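Local coordinates for mitogen-activated protein kinase, putative (Map kinase-like protein) (PDB 3PG1) that probably transfers phosphate from ATP to serine or threonine residues of target proteins, as a MAP kinase of the parasite Leishmania major, at residues A[197-206]-A[232-243]; A[222-230]-A[286-297]. All blocks are in the same frame, centred on the assembly; numbering follows the deposited sequence.

Contact 1: residues A[197-206]-A[232-243]; sequences RWYRAPELVM and ALFRGSTFYNQL
Trp198 lays one face of its indole against Arg235. Arg235 CA stands 3.6 Å from the centroid of the five-membered ring of Trp198, nearly on the ring normal, a CH-pi contact, and Arg235 CB, CG and CD continue over the six-membered ring. A bend at chi3 then carries the guanidinium off, its plane turned 86° from the indole, to give a hydrogen bond through NH1 to Ala232 O. Further round the indole, Trp198 CE3 meets Ala232 CB at 3.5 Å.

Two donors grip Gly236 O. Trp198 NE1 lies 2.9 Å from Gly236 O, on a lone pair and in the carbonyl plane, in a bent hydrogen bond (N-H...O 139°). Arg197 NE, also 2.9 Å from Gly236 O, arrives almost straight (170°) but tilted from that plane.

By sequence, RWYRAPE matches the end of the P+1 loop running into the APE motif, whose Glu203 forms a salt bridge with Arg308; in protein kinases this loop lies where the substrate peptide binds. The segment 232-243 leads into the helix that follows the central C-lobe helix 214-229.

Gln242 folds its amide back so that NE2 donates to Phe234 O at 3.1 Å. One water links Trp198 O to Phe234 N across the segments. Beyond it the contact becomes mainly apolar. With CG1 anti to the backbone N, Val205 places that methyl 4.0 Å from Phe239 CD1 and 3.9 Å from Leu243 CG. The edge of the Phe239 ring faces Val205 O, with CE1 3.4 Å from that oxygen, and the Met206 and Leu243 side chains cross at about a right angle, CG against CD1.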
loop_
_atom_site.group_PDB
_atom_site.type_symbol
_atom_site.label_atom_id
_atom_site.label_comp_id
_atom_site.label_asym_id
_atom_site.label_seq_id
_atom_site.Cartn_x
_atom_site.Cartn_y
_atom_site.Cartn_z
ATOM N N ARG A 197 12.467 3.001 2.858
ATOM C CA ARG A 197 12.895 4.374 3.127
ATOM C C ARG A 197 13.017 5.190 1.782
ATOM O O ARG A 197 12.765 6.390 1.747
ATOM C CB ARG A 197 14.227 4.364 3.914
ATOM C CG ARG A 197 15.317 3.366 3.416
ATOM C CD ARG A 197 16.617 3.434 4.199
ATOM N NE ARG A 197 17.763 2.933 3.435
ATOM C CZ ARG A 197 18.174 1.667 3.439
ATOM N NH1 ARG A 197 17.542 0.759 4.177
ATOM N NH2 ARG A 197 19.228 1.300 2.711
ATOM N N TRP A 198 13.286 4.491 0.665
ATOM C CA TRP A 198 13.480 5.072 -0.663
ATOM C C TRP A 198 12.276 5.782 -1.293
ATOM O O TRP A 198 12.467 6.613 -2.189
ATOM C CB TRP A 198 14.062 4.027 -1.639
ATOM C CG TRP A 198 15.400 3.435 -1.264
ATOM C CD1 TRP A 198 16.248 3.844 -0.264
ATOM C CD2 TRP A 198 16.084 2.396 -1.967
ATOM N NE1 TRP A 198 17.402 3.100 -0.285
ATOM C CE2 TRP A 198 17.322 2.182 -1.308
ATOM C CE3 TRP A 198 15.752 1.578 -3.073
ATOM C CZ2 TRP A 198 18.258 1.230 -1.757
ATOM C CZ3 TRP A 198 16.664 0.619 -3.495
ATOM C CH2 TRP A 198 17.902 0.453 -2.844
ATOM N N TYR A 199 11.053 5.487 -0.815
ATOM C CA TYR A 199 9.816 6.046 -1.394
ATOM C C TYR A 199 9.111 7.016 -0.472
ATOM O O TYR A 199 8.007 7.405 -0.780
ATOM C CB TYR A 199 8.859 4.884 -1.791
ATOM C CG TYR A 199 9.553 3.861 -2.674
ATOM C CD1 TYR A 199 9.488 3.952 -4.061
ATOM C CD2 TYR A 199 10.317 2.830 -2.118
ATOM C CE1 TYR A 199 10.183 3.055 -4.877
ATOM C CE2 TYR A 199 11.023 1.940 -2.922
ATOM C CZ TYR A 199 10.942 2.047 -4.302
ATOM O OH TYR A 199 11.613 1.153 -5.106
ATOM N N ARG A 200 9.727 7.377 0.672
ATOM C CA ARG A 200 9.113 8.248 1.677
ATOM C C ARG A 200 9.259 9.703 1.298
ATOM O O ARG A 200 10.365 10.175 1.015
ATOM C CB ARG A 200 9.733 8.012 3.074
ATOM C CG ARG A 200 9.603 6.576 3.568
ATOM C CD ARG A 200 8.815 6.457 4.851
ATOM N NE ARG A 200 8.853 5.092 5.383
ATOM C CZ ARG A 200 8.087 4.086 4.961
ATOM N NH1 ARG A 200 7.219 4.269 3.974
ATOM N NH2 ARG A 200 8.217 2.878 5.495
ATOM N N ALA A 201 8.141 10.420 1.371
ATOM C CA ALA A 201 8.030 11.837 1.075
ATOM C C ALA A 201 8.933 12.585 2.051
ATOM O O ALA A 201 9.123 12.099 3.170
ATOM C CB ALA A 201 6.582 12.270 1.251
ATOM N N PRO A 202 9.470 13.758 1.668
ATOM C CA PRO A 202 10.327 14.544 2.612
ATOM C C PRO A 202 9.695 14.778 3.977
ATOM O O PRO A 202 10.365 14.560 4.979
ATOM C CB PRO A 202 10.556 15.858 1.853
ATOM C CG PRO A 202 10.498 15.426 0.405
ATOM C CD PRO A 202 9.383 14.425 0.357
ATOM N N GLU A 203 8.385 15.072 4.032
ATOM C CA GLU A 203 7.697 15.238 5.324
ATOM C C GLU A 203 7.668 13.949 6.178
ATOM O O GLU A 203 7.681 14.069 7.393
ATOM C CB GLU A 203 6.272 15.876 5.165
ATOM C CG GLU A 203 5.286 15.067 4.303
ATOM C CD GLU A 203 5.275 15.298 2.797
ATOM O OE1 GLU A 203 4.198 15.085 2.199
ATOM O OE2 GLU A 203 6.323 15.658 2.206
ATOM N N LEU A 204 7.672 12.722 5.572
ATOM C CA LEU A 204 7.751 11.500 6.414
ATOM C C LEU A 204 9.186 11.268 6.855
ATOM O O LEU A 204 9.418 10.805 7.972
ATOM C CB LEU A 204 7.227 10.246 5.689
ATOM C CG LEU A 204 5.695 10.248 5.344
ATOM C CD1 LEU A 204 5.329 8.980 4.674
ATOM C CD2 LEU A 204 4.819 10.367 6.640
ATOM N N VAL A 205 10.174 11.598 5.987
ATOM C CA VAL A 205 11.601 11.429 6.373
ATOM C C VAL A 205 11.851 12.378 7.574
ATOM O O VAL A 205 12.622 12.047 8.476
ATOM C CB VAL A 205 12.567 11.760 5.174
ATOM C CG1 VAL A 205 14.046 11.749 5.625
ATOM C CG2 VAL A 205 12.337 10.801 3.970
ATOM N N MET A 206 11.207 13.576 7.554
ATOM C CA MET A 206 11.336 14.567 8.635
ATOM C C MET A 206 10.322 14.352 9.770
ATOM O O MET A 206 10.144 15.229 10.624
ATOM C CB MET A 206 11.323 15.985 8.081
ATOM C CG MET A 206 12.455 16.235 7.071
ATOM S SD MET A 206 12.522 17.958 6.536
ATOM C CE MET A 206 10.939 18.110 5.633
ATOM N N ALA A 232 15.726 2.442 -8.513
ATOM C CA ALA A 232 15.065 3.423 -7.635
ATOM C C ALA A 232 15.771 4.764 -7.730
ATOM O O ALA A 232 16.984 4.834 -7.968
ATOM C CB ALA A 232 14.971 2.926 -6.194
ATOM N N LEU A 233 14.986 5.806 -7.652
ATOM C CA LEU A 233 15.416 7.179 -7.822
ATOM C C LEU A 233 16.283 7.725 -6.679
ATOM O O LEU A 233 17.276 8.375 -6.950
ATOM C CB LEU A 233 14.152 8.061 -8.002
ATOM C CG LEU A 233 14.383 9.516 -8.313
ATOM C CD1 LEU A 233 15.277 9.660 -9.523
ATOM C CD2 LEU A 233 13.051 10.226 -8.543
ATOM N N PHE A 234 15.868 7.525 -5.423
ATOM C CA PHE A 234 16.526 8.083 -4.236
ATOM C C PHE A 234 16.916 6.977 -3.284
ATOM O O PHE A 234 16.158 6.624 -2.352
ATOM C CB PHE A 234 15.590 9.081 -3.552
ATOM C CG PHE A 234 15.065 10.243 -4.385
ATOM C CD1 PHE A 234 13.692 10.438 -4.555
ATOM C CD2 PHE A 234 15.941 11.131 -5.007
ATOM C CE1 PHE A 234 13.202 11.550 -5.272
ATOM C CE2 PHE A 234 15.451 12.217 -5.752
ATOM C CZ PHE A 234 14.080 12.441 -5.841
ATOM N N ARG A 235 18.114 6.440 -3.508
ATOM C CA ARG A 235 18.618 5.248 -2.796
ATOM C C ARG A 235 19.515 5.586 -1.637
ATOM O O ARG A 235 20.657 5.167 -1.611
ATOM C CB ARG A 235 19.301 4.266 -3.782
ATOM C CG ARG A 235 18.332 3.823 -4.883
ATOM C CD ARG A 235 18.910 2.764 -5.829
ATOM N NE ARG A 235 20.237 3.082 -6.360
ATOM C CZ ARG A 235 20.508 4.007 -7.281
ATOM N NH1 ARG A 235 19.544 4.797 -7.744
ATOM N NH2 ARG A 235 21.748 4.168 -7.725
ATOM N N GLY A 236 18.983 6.337 -0.671
ATOM C CA GLY A 236 19.758 6.760 0.481
ATOM C C GLY A 236 19.830 5.690 1.552
ATOM O O GLY A 236 19.091 4.708 1.510
ATOM N N SER A 237 20.665 5.905 2.543
ATOM C CA SER A 237 20.826 4.950 3.647
ATOM C C SER A 237 20.689 5.609 5.009
ATOM O O SER A 237 20.809 4.925 6.034
ATOM C CB SER A 237 22.180 4.263 3.546
ATOM O OG SER A 237 23.229 5.203 3.732
ATOM N N THR A 238 20.550 6.945 5.045
ATOM C CA THR A 238 20.467 7.670 6.320
ATOM C C THR A 238 19.513 8.809 6.146
ATOM O O THR A 238 19.198 9.194 5.013
ATOM C CB THR A 238 21.844 8.263 6.821
ATOM O OG1 THR A 238 22.244 9.361 5.987
ATOM C CG2 THR A 238 22.983 7.230 6.916
ATOM N N PHE A 239 19.106 9.412 7.258
ATOM C CA PHE A 239 18.245 10.594 7.245
ATOM C C PHE A 239 18.903 11.718 6.382
ATOM O O PHE A 239 18.242 12.287 5.528
ATOM C CB PHE A 239 18.064 11.076 8.714
ATOM C CG PHE A 239 17.411 12.430 8.863
ATOM C CD1 PHE A 239 16.027 12.547 8.964
ATOM C CD2 PHE A 239 18.180 13.577 9.015
ATOM C CE1 PHE A 239 15.426 13.805 9.094
ATOM C CE2 PHE A 239 17.583 14.827 9.139
ATOM C CZ PHE A 239 16.204 14.930 9.200
ATOM N N TYR A 240 20.200 12.022 6.604
ATOM C CA TYR A 240 20.828 13.121 5.858
ATOM C C TYR A 240 21.086 12.821 4.398
ATOM O O TYR A 240 20.884 13.693 3.547
ATOM C CB TYR A 240 22.135 13.587 6.516
ATOM C CG TYR A 240 21.979 14.134 7.919
ATOM C CD1 TYR A 240 21.399 15.381 8.140
ATOM C CD2 TYR A 240 22.447 13.426 9.022
ATOM C CE1 TYR A 240 21.288 15.905 9.423
ATOM C CE2 TYR A 240 22.322 13.935 10.311
ATOM C CZ TYR A 240 21.742 15.176 10.508
ATOM O OH TYR A 240 21.677 15.720 11.764
ATOM N N ASN A 241 21.575 11.611 4.106
ATOM C CA ASN A 241 21.934 11.284 2.749
ATOM C C ASN A 241 20.737 11.018 1.856
ATOM O O ASN A 241 20.840 11.202 0.647
ATOM C CB ASN A 241 23.105 10.298 2.650
ATOM C CG ASN A 241 22.757 8.830 2.832
ATOM O OD1 ASN A 241 21.727 8.373 2.395
ATOM N ND2 ASN A 241 23.638 8.054 3.464
ATOM N N GLN A 242 19.589 10.656 2.459
ATOM C CA GLN A 242 18.319 10.477 1.741
ATOM C C GLN A 242 17.826 11.880 1.361
ATOM O O GLN A 242 17.464 12.139 0.208
ATOM C CB GLN A 242 17.260 9.778 2.648
ATOM C CG GLN A 242 15.875 9.549 1.930
ATOM C CD GLN A 242 15.951 8.488 0.836
ATOM O OE1 GLN A 242 16.767 7.583 0.880
ATOM N NE2 GLN A 242 15.071 8.536 -0.144
ATOM N N LEU A 243 17.842 12.795 2.316
ATOM C CA LEU A 243 17.438 14.190 2.029
ATOM C C LEU A 243 18.375 14.852 1.031
ATOM O O LEU A 243 17.901 15.599 0.167
ATOM C CB LEU A 243 17.316 15.034 3.298
ATOM C CG LEU A 243 16.054 14.731 4.161
ATOM C CD1 LEU A 243 16.120 15.456 5.499
ATOM C CD2 LEU A 243 14.689 15.058 3.383
HETATM O O HOH W 1 12.821 9.139 0.895
HETATM O O HOH W 2 13.231 6.274 -4.765
#

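Contact 2: residues A[222-230]-A[286-297]; sequences CVMAEMFNR and VPTADPVALDLI
Phe228 takes Ala289 over one face of its ring: Ala289 CB lies 3.7 Å from the centroid of the Phe228 ring and 7° off its normal, so the methyl sits over the ring centre as a CH-pi contact. Most of the other contacts of this side chain are apolar. Phe228 CB touches Val286 CG1 at 3.4 Å, the side chains crossing at about a right angle, and CZ at the far end of the ring meets Ala293 CB at 3.8 Å. Ile297 CD1 approaches CD2 and CE2 obliquely.

Met224, one helical turn earlier, leaves its helix with CG anti to the backbone N and stays extended beyond it. This puts SD 3.7 Å from Ile297 CG1 and carries CE on to Ala293; the same CE lies at the edge of the Phe228 ring, in its plane. Ala225 CB adds a contact with Val286 CG2.

In kinase terms, helix 222-229 is the end of the central hydrophobic helix of the C-lobe, usually called alpha-F, and helix 291-297 belongs to alpha-H. The segment axes come within 10.5 Å at an angle of 146°, so they run roughly antiparallel with the large side chains filling the space between them. Phe228 also packs on Ile136 and Met224 on Met140, both of helix 133-152.

Two waters bridge the segments. One molecule donates to Asn229 OD1 at 2.7 Å and accepts from Thr288 N at 3.0 Å; a second donates to Phe228 O and is hydrogen-bonded to Thr288 OG1. The other arm of the Asn229 amide, ND2, bonds to Val285 O.

Within the second segment, Asp290 is the N-cap of helix 291-297: its OD1 accepts from Ala293 N at 3.1 Å, with an N-H...O angle of 171°, and more weakly from Val292 N.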
loop_
_atom_site.group_PDB
_atom_site.type_symbol
_atom_site.label_atom_id
_atom_site.label_comp_id
_atom_site.label_asym_id
_atom_site.label_seq_id
_atom_site.Cartn_x
_atom_site.Cartn_y
_atom_site.Cartn_z
ATOM N N CYS A 222 8.101 8.553 -7.338
ATOM C CA CYS A 222 9.304 7.713 -7.206
ATOM C C CYS A 222 9.115 6.451 -8.040
ATOM O O CYS A 222 10.021 6.058 -8.745
ATOM C CB CYS A 222 9.563 7.364 -5.741
ATOM S SG CYS A 222 10.160 8.766 -4.761
ATOM N N VAL A 223 7.928 5.830 -7.957
ATOM C CA VAL A 223 7.618 4.610 -8.725
ATOM C C VAL A 223 7.667 4.893 -10.227
ATOM O O VAL A 223 8.299 4.140 -10.967
ATOM C CB VAL A 223 6.277 3.969 -8.276
ATOM C CG1 VAL A 223 5.817 2.863 -9.262
ATOM C CG2 VAL A 223 6.407 3.404 -6.858
ATOM N N MET A 224 7.084 6.027 -10.653
ATOM C CA MET A 224 7.064 6.430 -12.071
ATOM C C MET A 224 8.509 6.549 -12.617
ATOM O O MET A 224 8.824 5.918 -13.616
ATOM C CB MET A 224 6.314 7.753 -12.238
ATOM C CG MET A 224 6.131 8.119 -13.693
ATOM S SD MET A 224 4.882 9.371 -13.952
ATOM C CE MET A 224 5.225 9.765 -15.710
ATOM N N ALA A 225 9.371 7.344 -11.958
ATOM C CA ALA A 225 10.796 7.507 -12.367
ATOM C C ALA A 225 11.533 6.160 -12.396
ATOM O O ALA A 225 12.334 5.878 -13.305
ATOM C CB ALA A 225 11.506 8.474 -11.412
ATOM N N GLU A 226 11.201 5.290 -11.448
ATOM C CA GLU A 226 11.836 3.989 -11.348
ATOM C C GLU A 226 11.472 3.087 -12.520
ATOM O O GLU A 226 12.300 2.289 -12.944
ATOM C CB GLU A 226 11.487 3.311 -10.027
ATOM C CG GLU A 226 12.311 2.041 -9.769
ATOM C CD GLU A 226 12.137 1.459 -8.381
ATOM O OE1 GLU A 226 11.726 2.191 -7.448
ATOM O OE2 GLU A 226 12.376 0.247 -8.234
ATOM N N MET A 227 10.246 3.205 -13.048
ATOM C CA MET A 227 9.872 2.360 -14.186
ATOM C C MET A 227 10.639 2.796 -15.429
ATOM O O MET A 227 10.901 1.966 -16.291
ATOM C CB MET A 227 8.350 2.421 -14.440
ATOM C CG MET A 227 7.560 1.508 -13.519
ATOM S SD MET A 227 5.819 1.329 -13.983
ATOM C CE MET A 227 5.226 2.831 -13.422
ATOM N N PHE A 228 10.942 4.101 -15.557
ATOM C CA PHE A 228 11.723 4.585 -16.704
ATOM C C PHE A 228 13.193 4.158 -16.543
ATOM O O PHE A 228 13.804 3.629 -17.481
ATOM C CB PHE A 228 11.675 6.117 -16.814
ATOM C CG PHE A 228 10.425 6.679 -17.442
ATOM C CD1 PHE A 228 10.262 6.677 -18.826
ATOM C CD2 PHE A 228 9.409 7.222 -16.646
ATOM C CE1 PHE A 228 9.082 7.156 -19.407
ATOM C CE2 PHE A 228 8.240 7.727 -17.225
ATOM C CZ PHE A 228 8.092 7.712 -18.606
ATOM N N ASN A 229 13.752 4.426 -15.350
ATOM C CA ASN A 229 15.154 4.172 -15.018
ATOM C C ASN A 229 15.519 2.729 -14.750
ATOM O O ASN A 229 16.694 2.376 -14.910
ATOM C CB ASN A 229 15.607 5.085 -13.868
ATOM C CG ASN A 229 15.625 6.551 -14.246
ATOM O OD1 ASN A 229 15.391 6.908 -15.394
ATOM N ND2 ASN A 229 15.835 7.448 -13.281
ATOM N N ARG A 230 14.547 1.900 -14.312
ATOM C CA ARG A 230 14.752 0.482 -13.955
ATOM C C ARG A 230 15.647 0.395 -12.700
ATOM O O ARG A 230 16.263 -0.628 -12.441
ATOM C CB ARG A 230 15.314 -0.364 -15.142
ATOM C CG ARG A 230 14.434 -0.317 -16.395
ATOM C CD ARG A 230 13.003 -0.775 -16.130
ATOM N NE ARG A 230 12.911 -2.218 -15.863
ATOM C CZ ARG A 230 12.779 -3.156 -16.797
ATOM N NH1 ARG A 230 12.671 -4.427 -16.456
ATOM N NH2 ARG A 230 12.764 -2.826 -18.081
ATOM N N VAL A 286 15.758 11.407 -15.383
ATOM C CA VAL A 286 14.934 10.361 -15.999
ATOM C C VAL A 286 15.140 10.463 -17.533
ATOM O O VAL A 286 14.270 10.988 -18.237
ATOM C CB VAL A 286 13.430 10.480 -15.541
ATOM C CG1 VAL A 286 12.681 9.194 -15.838
ATOM C CG2 VAL A 286 13.333 10.797 -14.046
ATOM N N PRO A 287 16.314 9.983 -18.048
ATOM C CA PRO A 287 16.632 10.186 -19.471
ATOM C C PRO A 287 15.685 9.662 -20.533
ATOM O O PRO A 287 15.599 10.251 -21.624
ATOM C CB PRO A 287 18.076 9.634 -19.625
ATOM C CG PRO A 287 18.379 8.873 -18.400
ATOM C CD PRO A 287 17.455 9.397 -17.310
ATOM N N THR A 288 15.000 8.549 -20.254
ATOM C CA THR A 288 14.097 7.946 -21.244
ATOM C C THR A 288 12.663 8.507 -21.152
ATOM O O THR A 288 11.823 8.118 -21.959
ATOM C CB THR A 288 14.165 6.419 -21.181
ATOM O OG1 THR A 288 13.642 5.990 -19.913
ATOM C CG2 THR A 288 15.607 5.876 -21.403
ATOM N N ALA A 289 12.381 9.423 -20.199
ATOM C CA ALA A 289 11.035 10.020 -20.121
ATOM C C ALA A 289 10.928 11.176 -21.106
ATOM O O ALA A 289 11.824 12.026 -21.137
ATOM C CB ALA A 289 10.750 10.522 -18.701
ATOM N N ASP A 290 9.839 11.222 -21.899
ATOM C CA ASP A 290 9.592 12.334 -22.809
ATOM C C ASP A 290 9.217 13.632 -22.021
ATOM O O ASP A 290 8.986 13.536 -20.814
ATOM C CB ASP A 290 8.609 11.968 -23.954
ATOM C CG ASP A 290 7.117 11.882 -23.671
ATOM O OD1 ASP A 290 6.654 12.485 -22.673
ATOM O OD2 ASP A 290 6.400 11.305 -24.501
ATOM N N PRO A 291 9.179 14.838 -22.652
ATOM C CA PRO A 291 8.900 16.070 -21.871
ATOM C C PRO A 291 7.604 16.141 -21.075
ATOM O O PRO A 291 7.583 16.729 -20.000
ATOM C CB PRO A 291 9.005 17.190 -22.914
ATOM C CG PRO A 291 9.984 16.609 -23.972
ATOM C CD PRO A 291 9.537 15.163 -24.059
ATOM N N VAL A 292 6.553 15.519 -21.572
ATOM C CA VAL A 292 5.233 15.511 -20.924
ATOM C C VAL A 292 5.291 14.641 -19.656
ATOM O O VAL A 292 4.780 15.030 -18.605
ATOM C CB VAL A 292 4.106 15.065 -21.886
ATOM C CG1 VAL A 292 2.752 15.167 -21.201
ATOM C CG2 VAL A 292 4.123 15.905 -23.186
ATOM N N ALA A 293 5.919 13.479 -19.777
ATOM C CA ALA A 293 6.163 12.555 -18.662
ATOM C C ALA A 293 7.039 13.228 -17.584
ATOM O O ALA A 293 6.752 13.107 -16.380
ATOM C CB ALA A 293 6.843 11.297 -19.188
ATOM N N LEU A 294 8.108 13.954 -18.013
ATOM C CA LEU A 294 9.001 14.633 -17.066
ATOM C C LEU A 294 8.289 15.716 -16.276
ATOM O O LEU A 294 8.586 15.885 -15.103
ATOM C CB LEU A 294 10.212 15.266 -17.760
ATOM C CG LEU A 294 11.329 14.327 -18.148
ATOM C CD1 LEU A 294 12.337 15.068 -19.031
ATOM C CD2 LEU A 294 11.993 13.722 -16.906
ATOM N N ASP A 295 7.436 16.490 -16.962
ATOM C CA ASP A 295 6.634 17.560 -16.401
ATOM C C ASP A 295 5.764 16.994 -15.271
ATOM O O ASP A 295 5.737 17.560 -14.185
ATOM C CB ASP A 295 5.768 18.217 -17.481
ATOM C CG ASP A 295 4.977 19.377 -16.915
ATOM O OD1 ASP A 295 5.593 20.435 -16.638
ATOM O OD2 ASP A 295 3.779 19.183 -16.606
ATOM N N LEU A 296 5.105 15.844 -15.502
ATOM C CA LEU A 296 4.303 15.242 -14.437
ATOM C C LEU A 296 5.179 14.724 -13.275
ATOM O O LEU A 296 4.898 15.023 -12.115
ATOM C CB LEU A 296 3.409 14.117 -14.998
ATOM C CG LEU A 296 2.650 13.289 -13.927
ATOM C CD1 LEU A 296 1.700 14.223 -13.052
ATOM C CD2 LEU A 296 1.842 12.145 -14.613
ATOM N N ILE A 297 6.259 13.997 -13.575
ATOM C CA ILE A 297 7.166 13.504 -12.515
ATOM C C ILE A 297 7.628 14.658 -11.640
ATOM O O ILE A 297 7.615 14.532 -10.421
ATOM C CB ILE A 297 8.403 12.768 -13.125
ATOM C CG1 ILE A 297 7.984 11.447 -13.750
ATOM C CG2 ILE A 297 9.521 12.550 -12.054
ATOM C CD1 ILE A 297 9.084 10.822 -14.698
HETATM O O HOH W 3 12.412 3.540 -20.243
HETATM O O HOH W 4 15.436 6.547 -18.057
#

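How the contacts relate
Followed from the N terminus, the chain passes 197-206, then helix 214-229 with 222-230 at its end, then 232-243, and much later 286-297. The segments alternate, so the contacts cross rather than nest. Contact 1 closes a loop of 25 intervening residues that contains helix 214-229; contact 2 closes one of 55, which spans helix 239-250. Contact 1 joins the APE region to the start of helix 239-250; contact 2 joins the end of helix 214-229 to helix 291-300 and the turn before it. The centres lie about 18 Å apart, yet the contacts touch: Tyr199 OH and Glu226 OE1 are 2.6 Å apart, a probable hydrogen bond, and Leu233 CD2 packs 3.7 Å from Ala225 CB.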